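Local coordinates for protein delta-aminolevulinic acid dehydratase (Toxoplasma gondii ME49, PDB 3OBK) that catalyses the condensation of two molecules of 5-aminolevulinic acid into porphobilinogen, an early step on the path to haem, at residues A133-S141 and T161-A169. Residues are numbered along the deposited sequence; the frame is centred on the assembly and turned at random.
With PBG (3-[5-(aminomethyl)-4-(carboxymethyl)-1H-pyrrol-3-yl]propanoic acid), chain L.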
ATOM      1  N   ALA A 133      21.723 -25.269  18.056  1.00 16.21           N
ATOM      2  CA  ALA A 133      21.653 -25.527  19.499  1.00 16.22           C
ATOM      3  C   ALA A 133      20.752 -24.479  20.121  1.00 16.42           C
ATOM      4  O   ALA A 133      20.855 -23.311  19.792  1.00 16.82           O
ATOM      5  CB  ALA A 133      23.020 -25.458  20.105  1.00 16.05           C
ATOM      6  N   ASP A 134      19.871 -24.882  21.025  1.00 16.58           N
ATOM      7  CA  ASP A 134      19.012 -23.937  21.694  1.00 16.65           C
ATOM      8  C   ASP A 134      19.847 -23.063  22.651  1.00 17.08           C
ATOM      9  O   ASP A 134      20.897 -23.501  23.141  1.00 16.82           O
ATOM     10  CB  ASP A 134      17.937 -24.704  22.450  1.00 17.10           C
ATOM     11  CG  ASP A 134      16.871 -23.811  23.019  1.00 20.25           C
ATOM     12  OD1 ASP A 134      15.793 -23.657  22.370  1.00 23.17           O
ATOM     13  OD2 ASP A 134      17.115 -23.264  24.126  1.00 25.81           O
ATOM     14  N   VAL A 135      19.394 -21.822  22.870  1.00 16.79           N
ATOM     15  CA  VAL A 135      19.949 -20.946  23.906  1.00 16.83           C
ATOM     16  C   VAL A 135      18.805 -20.522  24.817  1.00 16.79           C
ATOM     17  O   VAL A 135      17.795 -19.992  24.369  1.00 17.13           O
ATOM     18  CB  VAL A 135      20.691 -19.734  23.325  1.00 16.84           C
ATOM     19  CG1 VAL A 135      21.087 -18.731  24.432  1.00 15.23           C
ATOM     20  CG2 VAL A 135      21.914 -20.206  22.524  1.00 16.65           C
ATOM     21  N   ALA A 136      18.970 -20.791  26.100  1.00 16.77           N
ATOM     22  CA  ALA A 136      17.904 -20.675  27.089  1.00 16.92           C
ATOM     23  C   ALA A 136      18.318 -21.502  28.279  1.00 17.09           C
ATOM     24  O   ALA A 136      19.016 -22.521  28.143  1.00 17.60           O
ATOM     25  CB  ALA A 136      16.557 -21.150  26.556  1.00 16.15           C
ATOM     26  N   LEU A 137      17.921 -21.050  29.452  1.00 17.20           N
ATOM     27  CA  LEU A 137      18.425 -21.662  30.670  1.00 17.75           C
ATOM     28  C   LEU A 137      17.515 -22.748  31.162  1.00 17.79           C
ATOM     29  O   LEU A 137      17.837 -23.401  32.112  1.00 17.80           O
ATOM     30  CB  LEU A 137      18.584 -20.617  31.762  1.00 17.59           C
ATOM     31  CG  LEU A 137      19.473 -19.441  31.393  1.00 17.39           C
ATOM     32  CD1 LEU A 137      19.630 -18.520  32.595  1.00 17.44           C
ATOM     33  CD2 LEU A 137      20.829 -19.888  30.904  1.00 16.43           C
ATOM     34  N   ASP A 138      16.363 -22.955  30.547  1.00 18.66           N
ATOM     35  CA  ASP A 138      15.405 -23.822  31.225  1.00 19.97           C
ATOM     36  C   ASP A 138      15.846 -25.256  31.341  1.00 20.21           C
ATOM     37  O   ASP A 138      15.491 -25.900  32.301  1.00 21.21           O
ATOM     38  CB  ASP A 138      13.945 -23.712  30.737  1.00 20.21           C
ATOM     39  CG  ASP A 138      13.792 -23.605  29.244  1.00 21.77           C
ATOM     40  OD1 ASP A 138      14.558 -22.882  28.568  1.00 23.13           O
ATOM     41  OD2 ASP A 138      12.793 -24.187  28.770  1.00 25.92           O
ATOM     42  N   PRO A 139      16.631 -25.765  30.386  1.00 20.29           N
ATOM     43  CA  PRO A 139      17.047 -27.149  30.579  1.00 20.26           C
ATOM     44  C   PRO A 139      18.010 -27.297  31.735  1.00 20.77           C
ATOM     45  O   PRO A 139      18.272 -28.405  32.178  1.00 21.26           O
ATOM     46  CB  PRO A 139      17.743 -27.515  29.251  1.00 20.29           C
ATOM     47  CG  PRO A 139      17.290 -26.488  28.229  1.00 19.86           C
ATOM     48  CD  PRO A 139      16.925 -25.259  29.027  1.00 20.30           C
ATOM     49  N   TYR A 140      18.570 -26.190  32.188  1.00 20.86           N
ATOM     50  CA  TYR A 140      19.568 -26.201  33.251  1.00 21.37           C
ATOM     51  C   TYR A 140      19.073 -25.550  34.516  1.00 21.04           C
ATOM     52  O   TYR A 140      19.803 -25.479  35.483  1.00 20.94           O
ATOM     53  CB  TYR A 140      20.795 -25.438  32.781  1.00 21.29           C
ATOM     54  CG  TYR A 140      21.327 -25.950  31.471  1.00 22.67           C
ATOM     55  CD1 TYR A 140      22.268 -26.973  31.434  1.00 22.96           C
ATOM     56  CD2 TYR A 140      20.888 -25.413  30.261  1.00 22.77           C
ATOM     57  CE1 TYR A 140      22.765 -27.418  30.248  1.00 23.07           C
ATOM     58  CE2 TYR A 140      21.369 -25.875  29.077  1.00 22.60           C
ATOM     59  CZ  TYR A 140      22.302 -26.872  29.078  1.00 23.47           C
ATOM     60  OH  TYR A 140      22.779 -27.329  27.889  1.00 26.17           O
ATOM     61  N   SER A 141      17.846 -25.053  34.492  1.00 20.78           N
ATOM     62  CA  SER A 141      17.321 -24.266  35.588  1.00 21.44           C
ATOM     63  C   SER A 141      16.549 -25.154  36.541  1.00 22.00           C
ATOM     64  O   SER A 141      15.689 -25.924  36.125  1.00 21.61           O
ATOM     65  CB  SER A 141      16.406 -23.156  35.066  1.00 20.78           C
ATOM     66  OG  SER A 141      15.573 -22.671  36.089  1.00 19.93           O
ATOM     67  N   THR A 161      19.998 -12.401  32.893  1.00 16.50           N
ATOM     68  CA  THR A 161      19.735 -13.583  32.071  1.00 16.01           C
ATOM     69  C   THR A 161      20.433 -13.469  30.734  1.00 16.28           C
ATOM     70  O   THR A 161      21.043 -14.426  30.295  1.00 16.13           O
ATOM     71  CB  THR A 161      18.236 -13.852  31.892  1.00 15.56           C
ATOM     72  OG1 THR A 161      17.682 -14.221  33.154  1.00 12.87           O
ATOM     73  CG2 THR A 161      18.002 -14.985  30.872  1.00 15.03           C
ATOM     74  N   VAL A 162      20.411 -12.292  30.114  1.00 16.84           N
ATOM     75  CA  VAL A 162      21.110 -12.116  28.840  1.00 17.56           C
ATOM     76  C   VAL A 162      22.612 -12.424  28.986  1.00 18.72           C
ATOM     77  O   VAL A 162      23.208 -13.104  28.144  1.00 18.26           O
ATOM     78  CB  VAL A 162      20.862 -10.704  28.230  1.00 18.07           C
ATOM     79  CG1 VAL A 162      21.741 -10.461  26.985  1.00 16.55           C
ATOM     80  CG2 VAL A 162      19.384 -10.560  27.869  1.00 16.83           C
ATOM     81  N   HIS A 163      23.214 -11.966  30.078  1.00 19.92           N
ATOM     82  CA  HIS A 163      24.636 -12.234  30.322  1.00 20.83           C
ATOM     83  C   HIS A 163      24.926 -13.746  30.302  1.00 20.39           C
ATOM     84  O   HIS A 163      25.882 -14.179  29.647  1.00 20.04           O
ATOM     85  CB  HIS A 163      25.061 -11.607  31.645  1.00 22.12           C
ATOM     86  CG  HIS A 163      26.547 -11.571  31.872  1.00 25.70           C
ATOM     87  ND1 HIS A 163      27.476 -11.567  30.843  1.00 28.09           N
ATOM     88  CD2 HIS A 163      27.259 -11.477  33.024  1.00 27.88           C
ATOM     89  CE1 HIS A 163      28.695 -11.491  31.355  1.00 28.56           C
ATOM     90  NE2 HIS A 163      28.589 -11.421  32.673  1.00 29.63           N
ATOM     91  N   GLN A 164      24.083 -14.528  30.990  1.00 19.59           N
ATOM     92  CA  GLN A 164      24.180 -15.991  30.972  1.00 19.01           C
ATOM     93  C   GLN A 164      24.015 -16.558  29.570  1.00 18.60           C
ATOM     94  O   GLN A 164      24.760 -17.456  29.160  1.00 18.30           O
ATOM     95  CB  GLN A 164      23.130 -16.645  31.879  1.00 18.74           C
ATOM     96  CG  GLN A 164      23.193 -16.331  33.380  1.00 19.05           C
ATOM     97  CD  GLN A 164      24.547 -16.603  34.005  1.00 18.78           C
ATOM     98  OE1 GLN A 164      25.470 -15.840  33.820  1.00 18.00           O
ATOM     99  NE2 GLN A 164      24.660 -17.687  34.758  1.00 19.93           N
ATOM    100  N   LEU A 165      23.035 -16.050  28.826  1.00 18.34           N
ATOM    101  CA  LEU A 165      22.793 -16.558  27.469  1.00 17.61           C
ATOM    102  C   LEU A 165      23.954 -16.244  26.526  1.00 18.24           C
ATOM    103  O   LEU A 165      24.241 -17.032  25.598  1.00 18.27           O
ATOM    104  CB  LEU A 165      21.521 -15.967  26.888  1.00 16.95           C
ATOM    105  CG  LEU A 165      20.229 -16.227  27.634  1.00 16.46           C
ATOM    106  CD1 LEU A 165      19.102 -15.432  26.988  1.00 13.59           C
ATOM    107  CD2 LEU A 165      19.944 -17.698  27.666  1.00 15.02           C
ATOM    108  N   CYS A 166      24.619 -15.107  26.754  1.00 18.57           N
ATOM    109  CA  CYS A 166      25.820 -14.780  26.000  1.00 19.36           C
ATOM    110  C   CYS A 166      26.915 -15.804  26.264  1.00 19.41           C
ATOM    111  O   CYS A 166      27.607 -16.235  25.329  1.00 19.64           O
ATOM    112  CB  CYS A 166      26.312 -13.371  26.292  1.00 19.54           C
ATOM    113  SG  CYS A 166      25.212 -12.079  25.599  1.00 21.66           S
ATOM    114  N   LYS A 167      27.047 -16.239  27.507  1.00 19.08           N
ATOM    115  CA  LYS A 167      28.066 -17.230  27.813  1.00 19.92           C
ATOM    116  C   LYS A 167      27.698 -18.537  27.162  1.00 18.87           C
ATOM    117  O   LYS A 167      28.539 -19.170  26.569  1.00 19.05           O
ATOM    118  CB  LYS A 167      28.231 -17.442  29.318  1.00 20.77           C
ATOM    119  CG  LYS A 167      28.880 -16.287  30.066  1.00 23.61           C
ATOM    120  CD  LYS A 167      28.718 -16.566  31.539  1.00 28.57           C
ATOM    121  CE  LYS A 167      29.410 -15.586  32.433  1.00 32.53           C
ATOM    122  NZ  LYS A 167      29.555 -16.228  33.792  1.00 36.71           N
ATOM    123  N   GLN A 168      26.434 -18.922  27.282  1.00 17.85           N
ATOM    124  CA  GLN A 168      25.924 -20.127  26.660  1.00 17.43           C
ATOM    125  C   GLN A 168      26.134 -20.136  25.174  1.00 16.98           C
ATOM    126  O   GLN A 168      26.612 -21.144  24.633  1.00 16.84           O
ATOM    127  CB  GLN A 168      24.435 -20.337  26.925  1.00 17.22           C
ATOM    128  CG  GLN A 168      23.924 -21.692  26.413  1.00 17.22           C
ATOM    129  CD  GLN A 168      22.456 -21.893  26.642  1.00 17.03           C
ATOM    130  OE1 GLN A 168      21.725 -20.937  26.881  1.00 17.29           O
ATOM    131  NE2 GLN A 168      22.013 -23.137  26.582  1.00 15.03           N
ATOM    132  N   ALA A 169      25.769 -19.048  24.507  1.00 16.29           N
ATOM    133  CA  ALA A 169      25.948 -18.992  23.040  1.00 16.26           C
ATOM    134  C   ALA A 169      27.421 -19.123  22.626  1.00 16.36           C
ATOM    135  O   ALA A 169      27.702 -19.742  21.610  1.00 15.89           O
ATOM    136  CB  ALA A 169      25.303 -17.706  22.401  1.00 15.18           C
TER
HETATM  137  CHA PBG L 360      13.019 -23.817  25.925  1.00 19.71           C
HETATM  138  C1A PBG L 360      12.292 -24.524  24.828  1.00 19.58           C
HETATM  139  C2A PBG L 360      10.980 -24.987  24.870  1.00 19.49           C
HETATM  140  C3A PBG L 360      10.741 -25.565  23.637  1.00 16.46           C
HETATM  141  C4A PBG L 360      11.867 -25.359  22.861  1.00 18.81           C
HETATM  142  NA  PBG L 360      12.801 -24.755  23.610  1.00 19.44           N
HETATM  143  C5A PBG L 360      10.038 -25.047  26.049  1.00 21.31           C
HETATM  144  C6A PBG L 360       9.525 -23.769  26.556  1.00 19.95           C
HETATM  145  O1A PBG L 360      10.166 -22.733  26.235  1.00 22.89           O
HETATM  146  O2A PBG L 360       8.549 -23.751  27.339  1.00 16.92           O
HETATM  147  C7A PBG L 360       9.499 -26.267  23.247  1.00 14.72           C
HETATM  148  C8A PBG L 360       9.546 -27.071  22.002  1.00 12.13           C
HETATM  149  C9A PBG L 360       8.445 -28.014  21.746  1.00  9.48           C
HETATM  150  O3A PBG L 360       8.669 -28.948  20.981  1.00 14.05           O
HETATM  151  O4A PBG L 360       7.428 -28.091  22.452  1.00  9.26           O
HETATM  152  N1  PBG L 360      13.398 -22.458  25.717  1.00 18.89           N
HETATM  153  O   HOH W   1      24.093 -25.525  26.640  1.00 19.47           O
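Strand 133-135 and helix 161-169 run nearly antiparallel, at 163°, with their axes 9.0 Å apart; the CA atoms of Val135 and Leu165 are the nearest pair, at 6.3 Å. This is a beta-alpha unit of the TIM barrel: strand 130-135 belongs to the parallel barrel wall, the chain leaves its C-terminal end, and helix 158-175 returns along the outside. Val135 and Leu137 make the apolar part of the contact, both packing on Leu165. Val135 CG1 lies 3.6 Å from Leu165 CD2, while CG2 rests against Ala169 CB. Just past the strand, Leu137 carries the greasy layer toward the start of the helix, its CD2 on Leu165 CD2 and its CD1 4.0 Å from Gln164 CB.

Gln168 is the polar link. Its CG lies anti to the backbone N (chi1 -173°) and the chain runs extended beyond it, which brings the amide to the buried backbone where the strand ends. There OE1 accepts from Ala136 N at 2.9 Å, the donor tilted 26° from the carbonyl plane, and NE2 gives a weak bond of 3.4 Å to Ala136 O. The backbone N and O of Ala136 are thus both met by one side chain; the N-H needs an acceptor, which sets OE1 toward it, and the weak NE2 bond agrees.

Asp134, at the same strand end, accepts a weak bond from NA of the bound porphobilinogen through OD1, which is also bonded to Ser183 OG; Asp138 lies in the same ligand pocket. The Tyr140 ring stands almost perpendicular to the Gln168 amide, and one water joins them, 2.6 Å from Tyr140 OH and accepting from Gln168 NE2.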